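Local coordinates for protein 6-phospho-beta-d glycosidase (Streptococcus pyogenes, PDB 5FOO) that probably hydrolyses 6-phosphorylated beta-glucosides as a family 1 glycoside hydrolase, and binds 6-phosphocyclophellitol in its active-site pocket, at residues Q18-F23 / W79-D84; I77-T80 / D85-Q88; D94-Y99 / F150-D155. The protein carries 1 engineered substitution. All blocks are in the same frame, centred on the assembly; numbering follows the deposited sequence.

How the contacts relate
The three contacts lie on the same side of the chain's centre in this (beta/alpha)8-barrel protein, their centres 10 to 13 Å apart. Contacts 1 and 2 share Trp79 and Thr80 of helix 79-82, and contact 3 follows on the next helix, 93-108. Polar groups tie them together: Glu20 of contact 1 probably hydrogen-bonds through OE1 to Gln78 NE2 of contact 2 (2.7 Å) and through OE2 to Tyr99 OH of contact 3 (2.5 Å), and that hydroxyl probably also bonds to the backbone N of Gln78 (3.1 Å). Ile77 CD1 packs on Phe153 CD2 at 3.7 Å. The ligand is reached in contact 1, through Gln18, two residues before Glu20.

Contact 1: residues Q18-F23 / W79-D84; sequences QSEGRF and WTRLID. With JAZ (6-phosphocyclophellitol), chain G.
The segment after the first strand of the (beta/alpha)8 barrel carries the ligand-binding Gln18 and, a few residues on, is held by Glu20 and Arg81 to the short helix 79-82 that follows the second strand. Arg81 NE donates to Glu20 OE1 over 2.8 Å in a fairly straight bond, a salt bridge in which the oxygen lies close to the guanidinium plane but is itself met from above the carboxylate plane. The two flat groups are turned 58° apart, and NH2 adds a weak bond to the same oxygen.

At the far end of the guanidinium, NH1 and NH2 both grip one acceptor, Phe23 O. The NH1 bond is the straighter, 2.9 Å from NH1 to Phe23 O at 159° and in the carbonyl plane; the NH2 bond is longer and tilted. The chain of Arg81 leaves with CG trans to the backbone N (chi1 -179°) and bends at chi3, which brings NE to the carboxylate. With acceptors along its edge and Tyr98 in a cation-pi contact, the buried guanidinium is probably fixed in its rotation.

Glu20 has further partners, Tyr99 OH at OE2 and Gln78 NE2 at OE1, so both of its oxygens are engaged. Between the two anchors for Arg81, Gly21 turns the chain with a positive phi.

Gln18 belongs to the pocket of this family 1 glycosidase. Its extended side chain offers OE1 to the ligand hydroxyl O16, 2.8 Å away, while NE2 donates to O15 of the ligand over 3.0 Å, again nearly straight. One amide thus addresses two neighbouring hydroxyls. Ser15 OG and Trp422 O also bond to that amide, and His119 and Trp424 touch the Gln18 side chain.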
loop_
_atom_site.group_PDB
_atom_site.type_symbol
_atom_site.label_atom_id
_atom_site.label_comp_id
_atom_site.label_asym_id
_atom_site.label_seq_id
_atom_site.Cartn_x
_atom_site.Cartn_y
_atom_site.Cartn_z
ATOM N N GLN A 18 9.393 1.990 -6.381
ATOM C CA GLN A 18 9.662 0.631 -6.762
ATOM C C GLN A 18 9.771 0.479 -8.274
ATOM O O GLN A 18 10.298 -0.524 -8.731
ATOM C CB GLN A 18 8.600 -0.274 -6.222
ATOM C CG GLN A 18 8.552 -0.255 -4.713
ATOM C CD GLN A 18 7.450 -1.104 -4.158
ATOM O OE1 GLN A 18 6.344 -0.605 -3.861
ATOM N NE2 GLN A 18 7.750 -2.398 -3.943
ATOM N N SER A 19 9.288 1.467 -9.056
ATOM C CA SER A 19 9.265 1.332 -10.476
ATOM C C SER A 19 10.146 2.348 -11.208
ATOM O O SER A 19 10.691 2.015 -12.247
ATOM C CB SER A 19 7.804 1.432 -10.957
ATOM O OG SER A 19 7.257 2.718 -10.633
ATOM N N GLU A 20 10.243 3.586 -10.710
ATOM C CA GLU A 20 10.762 4.692 -11.532
ATOM C C GLU A 20 12.241 4.646 -11.823
ATOM O O GLU A 20 12.668 4.873 -12.961
ATOM C CB GLU A 20 10.497 6.043 -10.871
ATOM C CG GLU A 20 9.050 6.539 -10.936
ATOM C CD GLU A 20 8.774 7.755 -10.061
ATOM O OE1 GLU A 20 9.778 8.417 -9.626
ATOM O OE2 GLU A 20 7.560 8.094 -9.849
ATOM N N GLY A 21 13.025 4.384 -10.777
ATOM C CA GLY A 21 14.463 4.710 -10.809
ATOM C C GLY A 21 14.659 6.130 -10.302
ATOM O O GLY A 21 13.697 6.889 -10.206
ATOM N N ARG A 22 15.895 6.471 -9.945
ATOM C CA ARG A 22 16.233 7.794 -9.430
ATOM C C ARG A 22 16.643 8.777 -10.519
ATOM O O ARG A 22 17.034 9.882 -10.215
ATOM C CB ARG A 22 17.326 7.672 -8.407
ATOM C CG ARG A 22 16.824 6.966 -7.137
ATOM C CD ARG A 22 17.931 6.964 -6.044
ATOM N NE ARG A 22 18.430 8.300 -5.731
ATOM C CZ ARG A 22 19.528 8.604 -5.022
ATOM N NH1 ARG A 22 20.336 7.682 -4.460
ATOM N NH2 ARG A 22 19.849 9.871 -4.881
ATOM N N PHE A 23 16.484 8.385 -11.779
ATOM C CA PHE A 23 16.802 9.222 -12.900
ATOM C C PHE A 23 16.146 10.546 -12.701
ATOM O O PHE A 23 14.968 10.535 -12.478
ATOM C CB PHE A 23 16.255 8.625 -14.174
ATOM C CG PHE A 23 16.793 7.266 -14.469
ATOM C CD1 PHE A 23 18.036 7.117 -15.024
ATOM C CD2 PHE A 23 16.016 6.117 -14.204
ATOM C CE1 PHE A 23 18.529 5.845 -15.305
ATOM C CE2 PHE A 23 16.505 4.862 -14.501
ATOM C CZ PHE A 23 17.753 4.734 -15.050
ATOM N N TRP A 79 7.160 12.647 -3.395
ATOM C CA TRP A 79 7.504 13.903 -2.793
ATOM C C TRP A 79 8.948 14.324 -3.158
ATOM O O TRP A 79 9.218 15.508 -3.468
ATOM C CB TRP A 79 7.355 13.693 -1.280
ATOM C CG TRP A 79 7.268 14.885 -0.435
ATOM C CD1 TRP A 79 7.478 16.181 -0.801
ATOM C CD2 TRP A 79 6.949 14.899 0.981
ATOM N NE1 TRP A 79 7.328 17.012 0.292
ATOM C CE2 TRP A 79 6.992 16.251 1.396
ATOM C CE3 TRP A 79 6.634 13.887 1.938
ATOM C CZ2 TRP A 79 6.753 16.626 2.711
ATOM C CZ3 TRP A 79 6.389 14.262 3.223
ATOM C CH2 TRP A 79 6.467 15.626 3.616
ATOM N N THR A 80 9.859 13.350 -3.141
ATOM C CA THR A 80 11.254 13.584 -3.430
ATOM C C THR A 80 11.544 13.897 -4.899
ATOM O O THR A 80 12.604 14.408 -5.175
ATOM C CB THR A 80 12.125 12.366 -3.030
ATOM O OG1 THR A 80 11.654 11.158 -3.680
ATOM C CG2 THR A 80 12.150 12.220 -1.536
ATOM N N ARG A 81 10.607 13.623 -5.821
ATOM C CA ARG A 81 10.737 14.022 -7.257
ATOM C C ARG A 81 10.001 15.317 -7.562
ATOM O O ARG A 81 10.508 16.132 -8.286
ATOM C CB ARG A 81 10.185 12.915 -8.185
ATOM C CG ARG A 81 10.315 13.236 -9.650
ATOM C CD ARG A 81 9.857 12.115 -10.520
ATOM N NE ARG A 81 10.647 10.909 -10.406
ATOM C CZ ARG A 81 11.873 10.723 -10.867
ATOM N NH1 ARG A 81 12.506 11.663 -11.478
ATOM N NH2 ARG A 81 12.480 9.516 -10.701
ATOM N N LEU A 82 8.790 15.475 -7.048
ATOM C CA LEU A 82 7.944 16.637 -7.433
ATOM C C LEU A 82 8.384 17.962 -6.802
ATOM O O LEU A 82 8.233 19.017 -7.413
ATOM C CB LEU A 82 6.491 16.407 -7.084
ATOM C CG LEU A 82 5.495 17.474 -7.597
ATOM C CD1 LEU A 82 5.650 17.716 -9.126
ATOM C CD2 LEU A 82 4.085 17.007 -7.264
ATOM N N ILE A 83 8.909 17.910 -5.579
ATOM C CA ILE A 83 9.177 19.105 -4.829
ATOM C C ILE A 83 10.642 19.496 -4.803
ATOM O O ILE A 83 11.525 18.665 -4.660
ATOM C CB ILE A 83 8.600 18.981 -3.404
ATOM C CG1 ILE A 83 7.084 18.802 -3.432
ATOM C CG2 ILE A 83 8.986 20.208 -2.559
ATOM C CD1 ILE A 83 6.288 19.904 -4.160
ATOM N N ASP A 84 10.892 20.786 -4.974
ATOM C CA ASP A 84 12.221 21.325 -4.981
ATOM C C ASP A 84 12.545 21.724 -3.524
ATOM O O ASP A 84 13.309 21.046 -2.857
ATOM C CB ASP A 84 12.293 22.497 -5.974
ATOM C CG ASP A 84 13.624 23.279 -5.900
ATOM O OD1 ASP A 84 14.576 22.921 -5.185
ATOM O OD2 ASP A 84 13.702 24.310 -6.546
HETATM C C2 JAZ G . 5.332 -4.584 -1.748
HETATM C C3 JAZ G . 4.388 -3.371 -1.889
HETATM C C4 JAZ G . 3.421 -3.303 -0.712
HETATM C C5 JAZ G . 2.582 -4.566 -0.573
HETATM C C6 JAZ G . 3.467 -5.792 -0.551
HETATM C C7 JAZ G . 4.451 -5.828 -1.720
HETATM C C8 JAZ G . 5.237 -7.135 -1.779
HETATM O O9 JAZ G . 6.017 -7.214 -0.589
HETATM P P10 JAZ G . 7.413 -7.971 -0.632
HETATM O O11 JAZ G . 7.947 -7.801 0.747
HETATM O O12 JAZ G . 8.221 -7.548 -1.787
HETATM O O13 JAZ G . 7.093 -9.373 -0.917
HETATM O O14 JAZ G . 4.137 -5.881 0.714
HETATM O O15 JAZ G . 6.196 -4.692 -2.885
HETATM O O16 JAZ G . 5.199 -2.223 -1.883
HETATM O O17 JAZ G . 2.583 -2.167 -0.838
#

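Contact 2: residues I77-T80 / D85-Q88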
loop_
_atom_site.group_PDB
_atom_site.type_symbol
_atom_site.label_atom_id
_atom_site.label_comp_id
_atom_site.label_asym_id
_atom_site.label_seq_id
_atom_site.Cartn_x
_atom_site.Cartn_y
_atom_site.Cartn_z
ATOM N N ILE A 77 3.087 9.250 -6.614
ATOM C CA ILE A 77 3.926 10.439 -6.871
ATOM C C ILE A 77 4.878 10.540 -5.675
ATOM O O ILE A 77 4.433 10.499 -4.497
ATOM C CB ILE A 77 3.068 11.731 -7.004
ATOM C CG1 ILE A 77 2.158 11.691 -8.244
ATOM C CG2 ILE A 77 3.921 12.989 -7.026
ATOM C CD1 ILE A 77 1.147 12.845 -8.338
ATOM N N GLN A 78 6.161 10.674 -5.995
ATOM C CA GLN A 78 7.249 10.879 -5.000
ATOM C C GLN A 78 7.405 12.316 -4.664
ATOM O O GLN A 78 7.747 13.086 -5.517
ATOM C CB GLN A 78 8.577 10.352 -5.496
ATOM C CG GLN A 78 8.566 8.825 -5.675
ATOM C CD GLN A 78 9.974 8.236 -5.806
ATOM O OE1 GLN A 78 10.706 8.145 -4.840
ATOM N NE2 GLN A 78 10.329 7.823 -7.011
ATOM N N TRP A 79 7.160 12.647 -3.395
ATOM C CA TRP A 79 7.504 13.903 -2.793
ATOM C C TRP A 79 8.948 14.324 -3.158
ATOM O O TRP A 79 9.218 15.508 -3.468
ATOM C CB TRP A 79 7.355 13.693 -1.280
ATOM C CG TRP A 79 7.268 14.885 -0.435
ATOM C CD1 TRP A 79 7.478 16.181 -0.801
ATOM C CD2 TRP A 79 6.949 14.899 0.981
ATOM N NE1 TRP A 79 7.328 17.012 0.292
ATOM C CE2 TRP A 79 6.992 16.251 1.396
ATOM C CE3 TRP A 79 6.634 13.887 1.938
ATOM C CZ2 TRP A 79 6.753 16.626 2.711
ATOM C CZ3 TRP A 79 6.389 14.262 3.223
ATOM C CH2 TRP A 79 6.467 15.626 3.616
ATOM N N THR A 80 9.859 13.350 -3.141
ATOM C CA THR A 80 11.254 13.584 -3.430
ATOM C C THR A 80 11.544 13.897 -4.899
ATOM O O THR A 80 12.604 14.408 -5.175
ATOM C CB THR A 80 12.125 12.366 -3.030
ATOM O OG1 THR A 80 11.654 11.158 -3.680
ATOM C CG2 THR A 80 12.150 12.220 -1.536
ATOM N N ASP A 85 11.886 22.759 -3.005
ATOM C CA ASP A 85 12.164 23.251 -1.664
ATOM C C ASP A 85 10.978 22.717 -0.852
ATOM O O ASP A 85 9.838 23.080 -1.101
ATOM C CB ASP A 85 12.267 24.797 -1.717
ATOM C CG ASP A 85 12.269 25.476 -0.325
ATOM O OD1 ASP A 85 12.034 24.840 0.719
ATOM O OD2 ASP A 85 12.460 26.719 -0.312
ATOM N N PHE A 86 11.252 21.821 0.080
ATOM C CA PHE A 86 10.229 21.205 0.902
ATOM C C PHE A 86 9.467 22.171 1.792
ATOM O O PHE A 86 8.295 21.952 2.041
ATOM C CB PHE A 86 10.804 20.113 1.796
ATOM C CG PHE A 86 11.366 18.949 1.061
ATOM C CD1 PHE A 86 10.593 18.216 0.194
ATOM C CD2 PHE A 86 12.655 18.540 1.287
ATOM C CE1 PHE A 86 11.113 17.132 -0.475
ATOM C CE2 PHE A 86 13.181 17.434 0.628
ATOM C CZ PHE A 86 12.403 16.722 -0.252
ATOM N N GLU A 87 10.138 23.207 2.286
ATOM C CA GLU A 87 9.547 24.133 3.252
ATOM C C GLU A 87 8.525 25.004 2.536
ATOM O O GLU A 87 7.584 25.402 3.110
ATOM C CB GLU A 87 10.627 25.068 3.850
ATOM C CG GLU A 87 11.699 24.383 4.670
ATOM C CD GLU A 87 11.154 23.743 5.957
ATOM O OE1 GLU A 87 10.089 24.117 6.518
ATOM O OE2 GLU A 87 11.815 22.869 6.451
ATOM N N GLN A 88 8.699 25.269 1.256
ATOM C CA GLN A 88 7.795 26.167 0.506
ATOM C C GLN A 88 6.966 25.386 -0.490
ATOM O O GLN A 88 6.182 25.967 -1.201
ATOM C CB GLN A 88 8.645 27.234 -0.237
ATOM C CG GLN A 88 9.136 28.358 0.650
ATOM C CD GLN A 88 8.010 29.346 0.931
ATOM O OE1 GLN A 88 7.664 30.179 0.087
ATOM N NE2 GLN A 88 7.415 29.240 2.105
HETATM O O HOH W 1 6.755 19.939 0.851
#
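Aromatic contact comes first: Phe86 turns its ring edge toward the five-membered ring of Trp79 in an offset T-shaped (edge-to-face) pair. The centroids are 5.1 Å apart and the planes stand at 86°, close to perpendicular. Two neighbouring ring carbons of Phe86 do the touching, with CD1 3.5 Å from Trp79 NE1 and CE1 3.8 Å from Trp79 CD1, so that the phenyl edge meets the pyrrole part of the indole. Trp79 reaches this position with CG opposite its backbone N (chi1 -163°), a torsion that brings the pyrrole end of the indole nearer Phe86.

Both residues belong to the region following the second barrel strand, 72-76: Trp79 at the start of helix 79-82, Phe86 in the loop that leads on to helix 93-108 of this (beta/alpha)8 fold. The pair therefore closes a short local excursion of the chain, and Leu126 and Pro123 touch both side chains. Trp79 also stacks on Phe145 of helix 136-153, while Phe86 meets the ring of His27.

Water-mediated bonding forms a second link between the same two residues. The indole N-H of Trp79 donates to a water 3.0 Å from NE1, and that water donates in turn to Phe86 O, 2.8 Å away. The bridge satisfies the one polar atom of the buried indole.

Side-chain-to-backbone hydrogen bonding shapes the loop itself. Asp85 OD1 accepts from Glu87 N over 3.0 Å at 134°, an Asx turn, with the donor on the anti side of the carboxylate and out of its plane. A longer, weak bond from Gln88 N reaches that oxygen as well.

Contact 3: residues D94-Y99 / F150-D155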
loop_
_atom_site.group_PDB
_atom_site.type_symbol
_atom_site.label_atom_id
_atom_site.label_comp_id
_atom_site.label_asym_id
_atom_site.label_seq_id
_atom_site.Cartn_x
_atom_site.Cartn_y
_atom_site.Cartn_z
ATOM N N ASP A 94 11.351 19.228 -13.736
ATOM C CA ASP A 94 11.421 17.904 -14.389
ATOM C C ASP A 94 10.446 16.890 -13.750
ATOM O O ASP A 94 9.873 16.063 -14.439
ATOM C CB ASP A 94 12.838 17.272 -14.508
ATOM C CG ASP A 94 12.813 15.980 -15.478
ATOM O OD1 ASP A 94 12.450 14.824 -15.060
ATOM O OD2 ASP A 94 13.056 16.144 -16.706
ATOM N N GLY A 95 10.254 16.962 -12.451
ATOM C CA GLY A 95 9.261 16.083 -11.806
ATOM C C GLY A 95 7.830 16.335 -12.245
ATOM O O GLY A 95 7.060 15.387 -12.467
ATOM N N LEU A 96 7.481 17.606 -12.382
ATOM C CA LEU A 96 6.174 17.992 -12.874
ATOM C C LEU A 96 5.975 17.443 -14.292
ATOM O O LEU A 96 4.969 16.770 -14.541
ATOM C CB LEU A 96 6.035 19.535 -12.874
ATOM C CG LEU A 96 4.754 20.140 -13.404
ATOM C CD1 LEU A 96 3.620 19.594 -12.537
ATOM C CD2 LEU A 96 4.834 21.710 -13.540
ATOM N N ALA A 97 6.921 17.718 -15.201
ATOM C CA ALA A 97 6.882 17.153 -16.578
ATOM C C ALA A 97 6.811 15.629 -16.523
ATOM O O ALA A 97 6.100 15.063 -17.322
ATOM C CB ALA A 97 8.099 17.581 -17.405
ATOM N N TYR A 98 7.503 14.980 -15.550
ATOM C CA TYR A 98 7.446 13.501 -15.425
ATOM C C TYR A 98 6.032 12.990 -15.063
ATOM O O TYR A 98 5.513 12.097 -15.715
ATOM C CB TYR A 98 8.513 12.876 -14.480
ATOM C CG TYR A 98 8.322 11.389 -14.412
ATOM C CD1 TYR A 98 8.619 10.579 -15.507
ATOM C CD2 TYR A 98 7.741 10.783 -13.309
ATOM C CE1 TYR A 98 8.372 9.222 -15.485
ATOM C CE2 TYR A 98 7.501 9.428 -13.275
ATOM C CZ TYR A 98 7.822 8.644 -14.362
ATOM O OH TYR A 98 7.547 7.288 -14.348
ATOM N N TYR A 99 5.390 13.563 -14.058
ATOM C CA TYR A 99 4.066 13.076 -13.625
ATOM C C TYR A 99 2.974 13.474 -14.668
ATOM O O TYR A 99 1.999 12.725 -14.919
ATOM C CB TYR A 99 3.768 13.465 -12.150
ATOM C CG TYR A 99 4.657 12.662 -11.220
ATOM C CD1 TYR A 99 4.513 11.281 -11.146
ATOM C CD2 TYR A 99 5.687 13.272 -10.448
ATOM C CE1 TYR A 99 5.336 10.525 -10.353
ATOM C CE2 TYR A 99 6.523 12.518 -9.652
ATOM C CZ TYR A 99 6.356 11.152 -9.622
ATOM O OH TYR A 99 7.203 10.356 -8.879
ATOM N N PHE A 150 -2.745 18.087 -6.325
ATOM C CA PHE A 150 -4.140 18.378 -6.687
ATOM C C PHE A 150 -4.274 19.573 -7.719
ATOM O O PHE A 150 -5.008 19.444 -8.699
ATOM C CB PHE A 150 -4.949 18.660 -5.461
ATOM C CG PHE A 150 -4.840 17.603 -4.393
ATOM C CD1 PHE A 150 -4.743 16.252 -4.714
ATOM C CD2 PHE A 150 -4.916 17.972 -3.054
ATOM C CE1 PHE A 150 -4.685 15.286 -3.707
ATOM C CE2 PHE A 150 -4.915 17.031 -2.067
ATOM C CZ PHE A 150 -4.791 15.672 -2.388
ATOM N N GLU A 151 -3.535 20.657 -7.511
ATOM C CA GLU A 151 -3.542 21.792 -8.425
ATOM C C GLU A 151 -3.005 21.438 -9.795
ATOM O O GLU A 151 -3.555 21.854 -10.796
ATOM C CB GLU A 151 -2.746 22.947 -7.827
ATOM C CG GLU A 151 -3.484 23.507 -6.625
ATOM C CD GLU A 151 -2.674 24.420 -5.749
ATOM O OE1 GLU A 151 -1.516 24.714 -6.079
ATOM O OE2 GLU A 151 -3.235 24.874 -4.719
ATOM N N GLN A 152 -1.953 20.624 -9.853
ATOM C CA GLN A 152 -1.277 20.383 -11.103
ATOM C C GLN A 152 -1.898 19.265 -11.887
ATOM O O GLN A 152 -1.865 19.307 -13.108
ATOM C CB GLN A 152 0.192 20.106 -10.887
ATOM C CG GLN A 152 1.006 21.273 -10.325
ATOM C CD GLN A 152 0.978 22.477 -11.236
ATOM O OE1 GLN A 152 1.014 22.340 -12.458
ATOM N NE2 GLN A 152 0.842 23.654 -10.648
ATOM N N PHE A 153 -2.435 18.258 -11.194
ATOM C CA PHE A 153 -2.886 17.051 -11.826
ATOM C C PHE A 153 -4.343 16.766 -11.680
ATOM O O PHE A 153 -4.857 15.856 -12.351
ATOM C CB PHE A 153 -2.100 15.830 -11.248
ATOM C CG PHE A 153 -0.585 16.036 -11.270
ATOM C CD1 PHE A 153 0.056 16.376 -12.464
ATOM C CD2 PHE A 153 0.186 15.922 -10.117
ATOM C CE1 PHE A 153 1.430 16.561 -12.516
ATOM C CE2 PHE A 153 1.567 16.177 -10.137
ATOM C CZ PHE A 153 2.180 16.498 -11.350
ATOM N N GLY A 154 -5.034 17.502 -10.829
ATOM C CA GLY A 154 -6.456 17.175 -10.498
ATOM C C GLY A 154 -7.536 17.389 -11.548
ATOM O O GLY A 154 -8.713 16.929 -11.394
ATOM N N ASP A 155 -7.123 18.021 -12.631
ATOM C CA ASP A 155 -7.969 18.219 -13.813
ATOM C C ASP A 155 -8.087 16.912 -14.489
ATOM O O ASP A 155 -9.124 16.642 -15.089
ATOM C CB ASP A 155 -7.348 19.259 -14.797
ATOM C CG ASP A 155 -5.950 18.852 -15.283
ATOM O OD1 ASP A 155 -5.066 18.438 -14.471
ATOM O OD2 ASP A 155 -5.738 18.887 -16.471
#
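This is an apolar helix-to-helix contact on the outside of the (beta/alpha)8 barrel, where Phe153 of helix 136-153 meets Leu96 and Tyr99 on helix 93-108. The two helices follow the second and third barrel strands, so the contact joins neighbouring members of the outer helical layer. Leu96 and Tyr99, three residues apart, present themselves on one side of helix 93-108; their CA atoms lie 8.0 Å from that of Gln152 and 8.2 Å from that of Phe153, respectively. No hydrogen bond crosses between the segments.

Phe153 supplies the distal end of its ring, where CZ touches both partners: Tyr99 CB approaches CZ of Phe153 to 3.5 Å, and Leu96 CD1 stands 3.6 Å from the same carbon. With CG anti to the backbone N (chi1 178°) the isobutyl end of Leu96 comes nearer helix 136-153, and its CD1 branch meets the phenyl ring. Tyr99 takes part through its CB, while its ring leads away, its hydroxyl partnered by Glu20. Ile77 touches both Tyr99 and Phe153.

Gln152 forms the more exposed margin. Its chain, folded back at chi2 (-60°), crosses Leu96 at about a right angle, and CB covers one face of the neighbouring Phe153 ring. Its CB, CG and OE1 each lie 3.8 Å from Leu96 CD1.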